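Local coordinates for protein tyrocidine synthetase 3 (Brevibacillus brevis, PDB 2JGP) that probably forms a peptide bond in tyrocidine biosynthesis, its condensation domain joining substrates delivered on phosphopantetheine arms such as that of the fused peptidyl carrier domain, at residues T124-G129 and E211-L216; S176-E181 and L207-D212; K312-G317 and I502-V507; L333-N338 and E389-V394. One frame throughout, in Å; residues are numbered along the deposited sequence.

Interaction 1 (T124-G129 and E211-L216); sequences TMLIEG and EDRYVL
In the five-stranded mixed sheet of the condensation domain, T124-G129 and E211-L216 run antiparallel as neighbours, their axes 4.6 Å apart at closest and 161° from one N-to-C direction to the other. The ladder alternates: M125-L216 and I127-Y214 are hydrogen-bonded pairs, L126-V215 and E128-R213 non-hydrogen-bonded ones. Its straightest rung runs from I127 N to Y214 O at 2.8 Å, and G129 N extends the ladder into the turn by donating to D212 O.

M125, I127, Y214 and L216 share one face. There M125 and L216 lie side by side, and the bend at chi3 (57°) of the methionine sets its CE 3.7 Å from L216 CD2. The Y214 ring turns its edge to the G129 carbonyl, with CE1 3.7 Å from G129 O.

The other face carries L126, E128, R213 and V215. R213 NH1 makes a weak salt bridge to E128 OE2 at 3.3 Å, the carboxylate and guanidinium planes being 59° apart, while R213 NH2 has a stronger partner in E180. L126 CD2 packs 3.6 Å from NH1. Strand 213-220 leads straight into the HHxxxDG signature typical of condensation domains and their acyltransferase relatives.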
loop_
_atom_site.group_PDB
_atom_site.type_symbol
_atom_site.label_atom_id
_atom_site.label_comp_id
_atom_site.label_asym_id
_atom_site.label_seq_id
_atom_site.Cartn_x
_atom_site.Cartn_y
_atom_site.Cartn_z
ATOM N N THR A 124 -9.840 8.338 -16.679
ATOM C CA THR A 124 -10.559 9.307 -17.492
ATOM C C THR A 124 -11.068 10.410 -16.579
ATOM O O THR A 124 -11.478 10.148 -15.446
ATOM C CB THR A 124 -11.743 8.669 -18.239
ATOM O OG1 THR A 124 -12.603 8.006 -17.302
ATOM C CG2 THR A 124 -11.248 7.665 -19.264
ATOM N N MET A 125 -11.011 11.642 -17.074
ATOM C CA MET A 125 -11.443 12.807 -16.316
ATOM C C MET A 125 -12.292 13.678 -17.219
ATOM O O MET A 125 -11.881 13.992 -18.336
ATOM C CB MET A 125 -10.223 13.590 -15.836
ATOM C CG MET A 125 -10.543 14.798 -14.976
ATOM S SD MET A 125 -9.099 15.332 -14.037
ATOM C CE MET A 125 -7.925 15.613 -15.362
ATOM N N LEU A 126 -13.481 14.043 -16.743
ATOM C CA LEU A 126 -14.333 15.003 -17.442
ATOM C C LEU A 126 -13.893 16.418 -17.072
ATOM O O LEU A 126 -13.892 16.786 -15.890
ATOM C CB LEU A 126 -15.809 14.807 -17.071
ATOM C CG LEU A 126 -16.795 15.805 -17.695
ATOM C CD1 LEU A 126 -16.781 15.706 -19.219
ATOM C CD2 LEU A 126 -18.203 15.596 -17.155
ATOM N N ILE A 127 -13.520 17.199 -18.083
ATOM C CA ILE A 127 -13.110 18.586 -17.892
ATOM C C ILE A 127 -14.143 19.501 -18.534
ATOM O O ILE A 127 -14.338 19.465 -19.748
ATOM C CB ILE A 127 -11.731 18.868 -18.518
ATOM C CG1 ILE A 127 -10.669 17.940 -17.916
ATOM C CG2 ILE A 127 -11.343 20.334 -18.307
ATOM C CD1 ILE A 127 -9.280 18.143 -18.491
ATOM N N GLU A 128 -14.801 20.310 -17.706
ATOM C CA GLU A 128 -15.811 21.252 -18.167
ATOM C C GLU A 128 -15.321 22.679 -17.948
ATOM O O GLU A 128 -15.174 23.128 -16.810
ATOM C CB GLU A 128 -17.131 21.012 -17.433
ATOM C CG GLU A 128 -17.875 19.781 -17.930
ATOM C CD GLU A 128 -18.857 19.225 -16.914
ATOM O OE1 GLU A 128 -18.424 18.850 -15.801
ATOM O OE2 GLU A 128 -20.060 19.144 -17.236
ATOM N N GLY A 129 -15.063 23.378 -19.050
ATOM C CA GLY A 129 -14.490 24.720 -19.015
ATOM C C GLY A 129 -13.722 25.012 -20.290
ATOM O O GLY A 129 -13.816 24.262 -21.261
ATOM N N GLU A 211 -18.539 21.812 -27.045
ATOM C CA GLU A 211 -18.258 23.225 -26.768
ATOM C C GLU A 211 -17.124 23.472 -25.762
ATOM O O GLU A 211 -15.997 23.763 -26.168
ATOM C CB GLU A 211 -19.556 23.955 -26.339
ATOM C CG GLU A 211 -20.847 23.453 -27.020
ATOM C CD GLU A 211 -21.230 22.017 -26.635
ATOM O OE1 GLU A 211 -20.868 21.559 -25.527
ATOM O OE2 GLU A 211 -21.875 21.335 -27.461
ATOM N N ASP A 212 -17.409 23.346 -24.466
ATOM C CA ASP A 212 -16.390 23.507 -23.422
ATOM C C ASP A 212 -16.333 22.236 -22.577
ATOM O O ASP A 212 -16.293 22.291 -21.351
ATOM C CB ASP A 212 -16.700 24.735 -22.537
ATOM C CG ASP A 212 -16.199 26.049 -23.136
ATOM O OD1 ASP A 212 -15.148 26.065 -23.811
ATOM O OD2 ASP A 212 -16.858 27.082 -22.911
ATOM N N ARG A 213 -16.331 21.086 -23.250
ATOM C CA ARG A 213 -16.381 19.794 -22.580
ATOM C C ARG A 213 -15.340 18.871 -23.194
ATOM O O ARG A 213 -15.315 18.681 -24.411
ATOM C CB ARG A 213 -17.767 19.158 -22.707
ATOM C CG ARG A 213 -18.935 20.030 -22.225
ATOM C CD ARG A 213 -19.770 19.291 -21.193
ATOM N NE ARG A 213 -20.334 18.051 -21.722
ATOM C CZ ARG A 213 -20.594 16.957 -21.004
ATOM N NH1 ARG A 213 -20.339 16.902 -19.700
ATOM N NH2 ARG A 213 -21.106 15.895 -21.605
ATOM N N TYR A 214 -14.489 18.307 -22.341
ATOM C CA TYR A 214 -13.408 17.428 -22.772
ATOM C C TYR A 214 -13.317 16.204 -21.865
ATOM O O TYR A 214 -13.669 16.267 -20.685
ATOM C CB TYR A 214 -12.070 18.169 -22.724
ATOM C CG TYR A 214 -12.008 19.451 -23.526
ATOM C CD1 TYR A 214 -12.405 20.660 -22.972
ATOM C CD2 TYR A 214 -11.524 19.454 -24.830
ATOM C CE1 TYR A 214 -12.342 21.845 -23.706
ATOM C CE2 TYR A 214 -11.450 20.623 -25.565
ATOM C CZ TYR A 214 -11.862 21.817 -24.998
ATOM O OH TYR A 214 -11.789 22.976 -25.731
ATOM N N VAL A 215 -12.843 15.096 -22.423
ATOM C CA VAL A 215 -12.450 13.937 -21.621
ATOM C C VAL A 215 -10.953 13.727 -21.782
ATOM O O VAL A 215 -10.466 13.571 -22.898
ATOM C CB VAL A 215 -13.196 12.656 -22.036
ATOM C CG1 VAL A 215 -12.666 11.450 -21.246
ATOM C CG2 VAL A 215 -14.688 12.830 -21.816
ATOM N N LEU A 216 -10.231 13.752 -20.667
ATOM C CA LEU A 216 -8.795 13.492 -20.670
ATOM C C LEU A 216 -8.556 12.030 -20.341
ATOM O O LEU A 216 -8.835 11.583 -19.230
ATOM C CB LEU A 216 -8.076 14.377 -19.650
ATOM C CG LEU A 216 -6.545 14.324 -19.638
ATOM C CD1 LEU A 216 -5.980 14.855 -20.959
ATOM C CD2 LEU A 216 -6.001 15.119 -18.463
#

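Interaction 2 (S176-E181 and L207-D212); sequences SEVTEE and LKIGED. Unlike the reference sequence in segment 176-181: E181 (reference Gln).
S176 and L207, then E177 and K208, pair in parallel within a beta-alpha-beta unit: strand 174-177 runs at the border of the five-stranded sheet, the chain turns into helix 180-189, and strand 202-210 returns beside the first strand. Two backbone bonds fix the register, K208 N to S176 O at 2.9 Å and V178 N to K208 O at 3.0 Å.

The side chains fall into three groups. E177 and K208 lie alongside each other and point the same way, yet their charged ends stay apart, E177 OE2 and K208 NZ being 4.8 Å from each other; the glutamate oxygen is instead bonded to Y175 OH. On the reverse face, which carries S176 and L207, L207 CD2 lies 3.7 Å from S176 CB.

V178 leaves the strand and sets its CG2 methyl across both L207 and I209, 4.1 Å from L207 CB. With its chi1 near -60°, CG2 sits between the backbone N and the carbonyl carbon, the branch that meets these two residues; A183 of the helix packs on all three side chains. I209 in turn extends its CG1 arm (chi1 66°) to the start of the helix, where CD1 touches the aliphatic part of E180, whose carboxylate is engaged by R213 and R184.

I209 and G210 both face R213, a classic beta bulge as strand 202-210 ends. Beside it the two segments still meet through a CA-H...O contact, with I209 CA 3.2 Å from V178 O and an angle of 172° at the hydrogen.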
loop_
_atom_site.group_PDB
_atom_site.type_symbol
_atom_site.label_atom_id
_atom_site.label_comp_id
_atom_site.label_asym_id
_atom_site.label_seq_id
_atom_site.Cartn_x
_atom_site.Cartn_y
_atom_site.Cartn_z
ATOM N N SER A 176 -8.486 14.478 -30.331
ATOM C CA SER A 176 -9.603 14.058 -31.176
ATOM C C SER A 176 -10.880 14.791 -30.776
ATOM O O SER A 176 -10.998 15.275 -29.650
ATOM C CB SER A 176 -9.830 12.547 -31.067
ATOM O OG SER A 176 -8.657 11.814 -31.376
ATOM N N GLU A 177 -11.822 14.876 -31.711
ATOM C CA GLU A 177 -13.139 15.447 -31.453
ATOM C C GLU A 177 -14.192 14.375 -31.724
ATOM O O GLU A 177 -14.325 13.901 -32.851
ATOM C CB GLU A 177 -13.378 16.677 -32.332
ATOM C CG GLU A 177 -12.291 17.741 -32.197
ATOM C CD GLU A 177 -12.660 19.075 -32.822
ATOM O OE1 GLU A 177 -13.690 19.154 -33.530
ATOM O OE2 GLU A 177 -11.912 20.052 -32.604
ATOM N N VAL A 178 -14.921 13.989 -30.682
ATOM C CA VAL A 178 -15.881 12.891 -30.765
ATOM C C VAL A 178 -17.149 13.227 -29.994
ATOM O O VAL A 178 -17.165 14.160 -29.197
ATOM C CB VAL A 178 -15.289 11.595 -30.163
ATOM C CG1 VAL A 178 -14.035 11.174 -30.917
ATOM C CG2 VAL A 178 -14.985 11.778 -28.678
ATOM N N THR A 179 -18.206 12.453 -30.232
ATOM C CA THR A 179 -19.423 12.529 -29.424
ATOM C C THR A 179 -19.128 11.998 -28.023
ATOM O O THR A 179 -18.176 11.238 -27.833
ATOM C CB THR A 179 -20.564 11.702 -30.055
ATOM O OG1 THR A 179 -20.903 12.253 -31.336
ATOM C CG2 THR A 179 -21.808 11.710 -29.168
ATOM N N GLU A 180 -19.929 12.405 -27.040
ATOM C CA GLU A 180 -19.776 11.881 -25.682
ATOM C C GLU A 180 -19.907 10.358 -25.661
ATOM O O GLU A 180 -19.085 9.667 -25.056
ATOM C CB GLU A 180 -20.793 12.511 -24.725
ATOM C CG GLU A 180 -20.537 12.166 -23.266
ATOM C CD GLU A 180 -21.537 12.779 -22.313
ATOM O OE1 GLU A 180 -22.388 13.581 -22.750
ATOM O OE2 GLU A 180 -21.466 12.464 -21.111
ATOM N N GLU A 181 -20.935 9.840 -26.333
ATOM C CA GLU A 181 -21.155 8.392 -26.404
ATOM C C GLU A 181 -20.004 7.676 -27.119
ATOM O O GLU A 181 -19.606 6.587 -26.711
ATOM C CB GLU A 181 -22.490 8.068 -27.091
ATOM C CG GLU A 181 -23.049 6.693 -26.728
ATOM C CD GLU A 181 -23.478 6.602 -25.272
ATOM O OE1 GLU A 181 -24.403 7.346 -24.878
ATOM O OE2 GLU A 181 -22.892 5.792 -24.520
ATOM N N LEU A 207 -10.007 14.285 -25.657
ATOM C CA LEU A 207 -11.179 14.150 -26.515
ATOM C C LEU A 207 -12.153 15.284 -26.232
ATOM O O LEU A 207 -12.709 15.360 -25.141
ATOM C CB LEU A 207 -11.874 12.812 -26.264
ATOM C CG LEU A 207 -10.995 11.563 -26.227
ATOM C CD1 LEU A 207 -11.821 10.366 -25.772
ATOM C CD2 LEU A 207 -10.366 11.314 -27.592
ATOM N N LYS A 208 -12.335 16.162 -27.215
ATOM C CA LYS A 208 -13.348 17.209 -27.151
ATOM C C LYS A 208 -14.706 16.593 -27.466
ATOM O O LYS A 208 -14.934 16.124 -28.585
ATOM C CB LYS A 208 -13.025 18.319 -28.151
ATOM C CG LYS A 208 -14.017 19.482 -28.150
ATOM C CD LYS A 208 -13.413 20.722 -28.804
ATOM C CE LYS A 208 -14.265 21.967 -28.588
ATOM N NZ LYS A 208 -15.061 22.341 -29.785
ATOM N N ILE A 209 -15.591 16.580 -26.471
ATOM C CA ILE A 209 -16.931 16.000 -26.615
ATOM C C ILE A 209 -18.012 17.068 -26.755
ATOM O O ILE A 209 -19.173 16.758 -27.039
ATOM C CB ILE A 209 -17.272 15.028 -25.450
ATOM C CG1 ILE A 209 -17.372 15.763 -24.106
ATOM C CG2 ILE A 209 -16.230 13.931 -25.372
ATOM C CD1 ILE A 209 -17.807 14.875 -22.957
ATOM N N GLY A 210 -17.625 18.324 -26.558
ATOM C CA GLY A 210 -18.537 19.438 -26.730
ATOM C C GLY A 210 -17.860 20.779 -26.551
ATOM O O GLY A 210 -16.745 20.865 -26.033
ATOM N N GLU A 211 -18.539 21.812 -27.045
ATOM C CA GLU A 211 -18.258 23.225 -26.768
ATOM C C GLU A 211 -17.124 23.472 -25.762
ATOM O O GLU A 211 -15.997 23.763 -26.168
ATOM C CB GLU A 211 -19.556 23.955 -26.339
ATOM C CG GLU A 211 -20.847 23.453 -27.020
ATOM C CD GLU A 211 -21.230 22.017 -26.635
ATOM O OE1 GLU A 211 -20.868 21.559 -25.527
ATOM O OE2 GLU A 211 -21.875 21.335 -27.461
ATOM N N ASP A 212 -17.409 23.346 -24.466
ATOM C CA ASP A 212 -16.390 23.507 -23.422
ATOM C C ASP A 212 -16.333 22.236 -22.577
ATOM O O ASP A 212 -16.293 22.291 -21.351
ATOM C CB ASP A 212 -16.700 24.735 -22.537
ATOM C CG ASP A 212 -16.199 26.049 -23.136
ATOM O OD1 ASP A 212 -15.148 26.065 -23.811
ATOM O OD2 ASP A 212 -16.858 27.082 -22.911
#

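Interaction 3 (K312-G317 and I502-V507); sequences KALTEG and IAASIV
T315 OG1, next in sequence to the L314 that packs on A503 and A504, is gripped by two groups outside the contact: it bonds to G311 O, within its own turn of chain, and to M476 N. The second bond ties helix 312-325 to strand 476-483, so the helix is held to the sheet on one side while L314 and G317 face helix 489-508 on another.

The meeting itself is apolar. The two short helix axes pass 9.9 Å apart, with 53° between their N-to-C directions. L314 is the main projection: its CG lies opposite the backbone N (chi1 -177°), and the forked end enters among A503, A504 and V507. CD1 rests on the backbone of the second helix, 3.8 Å from A504 CA, whereas CD2 is directed at the methyl of A503, 4.1 Å from its CB. Small residues at 503 and 504 thus let the leucine tip reach the main chain.

One turn further along, V507 points back and straddles the backbone of G317. CG2 lies 3.8 Å from G317 C, and CG1 is 3.9 Å from G317 CA. Because G317 has no side chain, the helices can come this close, the CA atoms of G317 and V507 being 6.0 Å apart. CD1 of L314 also lies 4.1 Å from V507 CG2, joining the two turns of the contact.

Beyond it, I506 and V507 pack on L318, and I502 reaches V339 and L340. Such layers of helices against a mixed sheet are typical of the alpha/beta subdomains of condensation domains, which resemble chloramphenicol acetyltransferase.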
loop_
_atom_site.group_PDB
_atom_site.type_symbol
_atom_site.label_atom_id
_atom_site.label_comp_id
_atom_site.label_asym_id
_atom_site.label_seq_id
_atom_site.Cartn_x
_atom_site.Cartn_y
_atom_site.Cartn_z
ATOM N N LYS A 312 -22.862 7.387 11.096
ATOM C CA LYS A 312 -22.028 8.293 11.893
ATOM C C LYS A 312 -21.728 7.762 13.291
ATOM O O LYS A 312 -20.591 7.842 13.759
ATOM C CB LYS A 312 -22.705 9.658 12.025
ATOM C CG LYS A 312 -22.721 10.446 10.747
ATOM C CD LYS A 312 -23.377 11.797 10.923
ATOM C CE LYS A 312 -23.511 12.505 9.584
ATOM N NZ LYS A 312 -24.243 13.794 9.705
ATOM N N ALA A 313 -22.753 7.238 13.958
ATOM C CA ALA A 313 -22.632 6.812 15.353
ATOM C C ALA A 313 -21.609 5.691 15.511
ATOM O O ALA A 313 -20.749 5.750 16.389
ATOM C CB ALA A 313 -23.986 6.367 15.886
ATOM N N LEU A 314 -21.708 4.673 14.661
ATOM C CA LEU A 314 -20.775 3.542 14.710
ATOM C C LEU A 314 -19.349 3.945 14.340
ATOM O O LEU A 314 -18.378 3.485 14.964
ATOM C CB LEU A 314 -21.246 2.423 13.781
ATOM C CG LEU A 314 -20.410 1.141 13.773
ATOM C CD1 LEU A 314 -20.173 0.601 15.179
ATOM C CD2 LEU A 314 -21.111 0.104 12.899
ATOM N N THR A 315 -19.223 4.792 13.322
ATOM C CA THR A 315 -17.916 5.311 12.913
ATOM C C THR A 315 -17.213 5.992 14.082
ATOM O O THR A 315 -16.030 5.768 14.314
ATOM C CB THR A 315 -18.044 6.306 11.736
ATOM O OG1 THR A 315 -18.617 5.632 10.611
ATOM C CG2 THR A 315 -16.677 6.871 11.339
ATOM N N GLU A 316 -17.956 6.806 14.824
ATOM C CA GLU A 316 -17.411 7.504 15.985
ATOM C C GLU A 316 -17.025 6.524 17.097
ATOM O O GLU A 316 -15.985 6.677 17.729
ATOM C CB GLU A 316 -18.421 8.520 16.510
ATOM C CG GLU A 316 -17.843 9.478 17.522
ATOM C CD GLU A 316 -18.870 10.450 18.055
ATOM O OE1 GLU A 316 -18.610 11.671 17.994
ATOM O OE2 GLU A 316 -19.935 9.996 18.536
ATOM N N GLY A 317 -17.866 5.520 17.330
ATOM C CA GLY A 317 -17.581 4.503 18.336
ATOM C C GLY A 317 -16.322 3.714 18.029
ATOM O O GLY A 317 -15.542 3.406 18.927
ATOM N N ILE A 502 -20.829 -7.082 13.793
ATOM C CA ILE A 502 -19.645 -7.389 14.592
ATOM C C ILE A 502 -19.050 -6.092 15.150
ATOM O O ILE A 502 -18.723 -6.008 16.337
ATOM C CB ILE A 502 -18.585 -8.172 13.775
ATOM C CG1 ILE A 502 -19.072 -9.599 13.508
ATOM C CG2 ILE A 502 -17.248 -8.209 14.522
ATOM C CD1 ILE A 502 -18.315 -10.308 12.397
ATOM N N ALA A 503 -18.940 -5.082 14.292
ATOM C CA ALA A 503 -18.390 -3.784 14.672
ATOM C C ALA A 503 -19.184 -3.140 15.808
ATOM O O ALA A 503 -18.605 -2.628 16.763
ATOM C CB ALA A 503 -18.344 -2.852 13.458
ATOM N N ALA A 504 -20.507 -3.176 15.702
ATOM C CA ALA A 504 -21.386 -2.609 16.729
ATOM C C ALA A 504 -21.198 -3.315 18.073
ATOM O O ALA A 504 -21.107 -2.666 19.120
ATOM C CB ALA A 504 -22.844 -2.691 16.280
ATOM N N SER A 505 -21.114 -4.641 18.027
ATOM C CA SER A 505 -20.977 -5.467 19.228
ATOM C C SER A 505 -19.664 -5.225 19.975
ATOM O O SER A 505 -19.649 -5.148 21.204
ATOM C CB SER A 505 -21.070 -6.946 18.852
ATOM O OG SER A 505 -22.268 -7.207 18.145
ATOM N N ILE A 506 -18.563 -5.117 19.234
ATOM C CA ILE A 506 -17.253 -4.900 19.849
ATOM C C ILE A 506 -17.107 -3.470 20.392
ATOM O O ILE A 506 -16.392 -3.253 21.369
ATOM C CB ILE A 506 -16.072 -5.287 18.910
ATOM C CG1 ILE A 506 -16.014 -4.414 17.654
ATOM C CG2 ILE A 506 -16.182 -6.751 18.510
ATOM C CD1 ILE A 506 -15.597 -2.976 17.912
ATOM N N VAL A 507 -17.793 -2.506 19.776
ATOM C CA VAL A 507 -17.850 -1.146 20.325
ATOM C C VAL A 507 -18.666 -1.133 21.635
ATOM O O VAL A 507 -18.275 -0.487 22.620
ATOM C CB VAL A 507 -18.438 -0.136 19.304
ATOM C CG1 VAL A 507 -18.790 1.189 19.979
ATOM C CG2 VAL A 507 -17.447 0.110 18.174
#

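Interaction 4 (L333-N338 and E389-V394); sequences LLAAYN and EFLQEV
A335 meets F390, L391 and V394 in a buried helix-helix crossing of the condensation domain, between helices 329-345 and 387-403. The short axes pass 9.3 Å apart, with 115° between their N-to-C directions.

The apolar contacts centre on the A335 methyl. L391 CD1 comes within 3.6 Å of A335 CB, while V394 CG2 approaches the same methyl at 3.9 Å. The other V394 branch, CG1, packs on L334 CD2, so that one valine serves two residues of the opposing helix.

The aromatic contacts are made by the rim of F390. Its ring presents an edge to helix 329-345, with CE2 3.4 Å from A335 O and CZ 3.5 Å from N338 CB, both partners near the ring plane. V394 CG2 lies over one face, offset toward the rim, which helps fix the ring's turn.

The polar element is the N338 amide, inclined 61° to the F390 ring. Rather than crossing between helices, it turns back on its own: L334 O takes N338 N and N338 ND2 from opposite faces of its carbonyl plane. The side-chain bond, ND2 to L334 O, is 2.8 Å long and nearly straight at 176°, with the acceptor lying in the amide plane.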
loop_
_atom_site.group_PDB
_atom_site.type_symbol
_atom_site.label_atom_id
_atom_site.label_comp_id
_atom_site.label_asym_id
_atom_site.label_seq_id
_atom_site.Cartn_x
_atom_site.Cartn_y
_atom_site.Cartn_z
ATOM N N LEU A 333 -10.555 -2.211 12.622
ATOM C CA LEU A 333 -11.280 -2.734 11.458
ATOM C C LEU A 333 -10.674 -4.039 10.923
ATOM O O LEU A 333 -11.407 -4.968 10.564
ATOM C CB LEU A 333 -11.323 -1.688 10.353
ATOM C CG LEU A 333 -12.022 -0.374 10.679
ATOM C CD1 LEU A 333 -11.846 0.603 9.531
ATOM C CD2 LEU A 333 -13.491 -0.598 10.988
ATOM N N LEU A 334 -9.346 -4.111 10.863
ATOM C CA LEU A 334 -8.684 -5.347 10.450
ATOM C C LEU A 334 -9.017 -6.472 11.418
ATOM O O LEU A 334 -9.264 -7.609 11.007
ATOM C CB LEU A 334 -7.163 -5.162 10.366
ATOM C CG LEU A 334 -6.339 -6.408 10.013
ATOM C CD1 LEU A 334 -6.791 -7.019 8.672
ATOM C CD2 LEU A 334 -4.857 -6.057 9.994
ATOM N N ALA A 335 -9.008 -6.152 12.710
ATOM C CA ALA A 335 -9.375 -7.106 13.741
ATOM C C ALA A 335 -10.814 -7.585 13.539
ATOM O O ALA A 335 -11.077 -8.784 13.555
ATOM C CB ALA A 335 -9.202 -6.477 15.128
ATOM N N ALA A 336 -11.738 -6.646 13.336
ATOM C CA ALA A 336 -13.147 -6.974 13.096
ATOM C C ALA A 336 -13.313 -7.796 11.816
ATOM O O ALA A 336 -14.152 -8.692 11.740
ATOM C CB ALA A 336 -13.991 -5.699 13.012
ATOM N N TYR A 337 -12.502 -7.486 10.813
ATOM C CA TYR A 337 -12.553 -8.218 9.560
ATOM C C TYR A 337 -12.108 -9.666 9.773
ATOM O O TYR A 337 -12.748 -10.592 9.272
ATOM C CB TYR A 337 -11.715 -7.510 8.494
ATOM C CG TYR A 337 -11.792 -8.155 7.133
ATOM C CD1 TYR A 337 -13.013 -8.309 6.484
ATOM C CD2 TYR A 337 -10.643 -8.599 6.487
ATOM C CE1 TYR A 337 -13.088 -8.905 5.229
ATOM C CE2 TYR A 337 -10.711 -9.197 5.232
ATOM C CZ TYR A 337 -11.936 -9.339 4.610
ATOM O OH TYR A 337 -12.013 -9.934 3.368
ATOM N N ASN A 338 -11.041 -9.870 10.543
ATOM C CA ASN A 338 -10.604 -11.228 10.890
ATOM C C ASN A 338 -11.666 -12.074 11.608
ATOM O O ASN A 338 -11.798 -13.272 11.334
ATOM C CB ASN A 338 -9.327 -11.206 11.728
ATOM C CG ASN A 338 -8.082 -11.137 10.881
ATOM O OD1 ASN A 338 -7.428 -12.154 10.641
ATOM N ND2 ASN A 338 -7.746 -9.942 10.421
ATOM N N GLU A 389 -8.175 -8.747 23.639
ATOM C CA GLU A 389 -6.858 -9.386 23.562
ATOM C C GLU A 389 -6.500 -9.762 22.119
ATOM O O GLU A 389 -5.337 -9.672 21.731
ATOM C CB GLU A 389 -6.759 -10.600 24.489
ATOM C CG GLU A 389 -7.422 -11.857 23.989
ATOM C CD GLU A 389 -7.323 -12.987 24.993
ATOM O OE1 GLU A 389 -8.378 -13.474 25.454
ATOM O OE2 GLU A 389 -6.182 -13.370 25.331
ATOM N N PHE A 390 -7.493 -10.179 21.335
ATOM C CA PHE A 390 -7.281 -10.462 19.911
ATOM C C PHE A 390 -6.832 -9.204 19.168
ATOM O O PHE A 390 -5.892 -9.247 18.361
ATOM C CB PHE A 390 -8.546 -11.019 19.252
ATOM C CG PHE A 390 -8.401 -11.227 17.771
ATOM C CD1 PHE A 390 -7.482 -12.146 17.280
ATOM C CD2 PHE A 390 -9.150 -10.481 16.866
ATOM C CE1 PHE A 390 -7.327 -12.333 15.913
ATOM C CE2 PHE A 390 -8.997 -10.663 15.497
ATOM C CZ PHE A 390 -8.082 -11.590 15.021
ATOM N N LEU A 391 -7.502 -8.088 19.447
ATOM C CA LEU A 391 -7.131 -6.807 18.850
ATOM C C LEU A 391 -5.686 -6.426 19.178
ATOM O O LEU A 391 -4.979 -5.871 18.342
ATOM C CB LEU A 391 -8.085 -5.697 19.305
ATOM C CG LEU A 391 -7.697 -4.270 18.888
ATOM C CD1 LEU A 391 -7.614 -4.148 17.371
ATOM C CD2 LEU A 391 -8.667 -3.248 19.466
ATOM N N GLN A 392 -5.251 -6.707 20.401
ATOM C CA GLN A 392 -3.869 -6.460 20.768
ATOM C C GLN A 392 -2.910 -7.362 19.999
ATOM O O GLN A 392 -1.801 -6.946 19.681
ATOM C CB GLN A 392 -3.674 -6.622 22.273
ATOM C CG GLN A 392 -4.387 -5.547 23.078
ATOM C CD GLN A 392 -3.890 -4.142 22.756
ATOM O OE1 GLN A 392 -2.683 -3.898 22.697
ATOM N NE2 GLN A 392 -4.825 -3.216 22.533
ATOM N N GLU A 393 -3.333 -8.588 19.694
ATOM C CA GLU A 393 -2.528 -9.468 18.846
ATOM C C GLU A 393 -2.400 -8.881 17.443
ATOM O O GLU A 393 -1.307 -8.858 16.871
ATOM C CB GLU A 393 -3.124 -10.874 18.787
ATOM C CG GLU A 393 -3.153 -11.596 20.124
ATOM C CD GLU A 393 -3.741 -12.986 20.021
ATOM O OE1 GLU A 393 -4.264 -13.342 18.940
ATOM O OE2 GLU A 393 -3.690 -13.716 21.025
ATOM N N VAL A 394 -3.518 -8.395 16.906
ATOM C CA VAL A 394 -3.553 -7.738 15.590
ATOM C C VAL A 394 -2.628 -6.526 15.549
ATOM O O VAL A 394 -1.892 -6.334 14.580
ATOM C CB VAL A 394 -4.995 -7.304 15.198
ATOM C CG1 VAL A 394 -4.992 -6.464 13.917
ATOM C CG2 VAL A 394 -5.893 -8.528 15.025
#

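Overall arrangement
All four contacts lie in the condensation domain, as two separate clusters. Interactions 1 and 2 have centres about 8 Å apart, share E211 and D212, and are joined through neighbouring strands 202-210 and 213-220 of one five-stranded sheet. Interactions 3 and 4, about 14 Å apart between centres, link four helices and touch where I502 packs near A336. Interactions 1 and 2 close before interactions 3 and 4 open along the chain, and interaction 4 is nested inside the loop that interaction 3 closes. Between clusters the centres are 41 to 50 Å apart, consistent with the two-subdomain build of this family. Helix 387-403 of interaction 4 also carries Q396 and D400, further along, which bind the sodium ion.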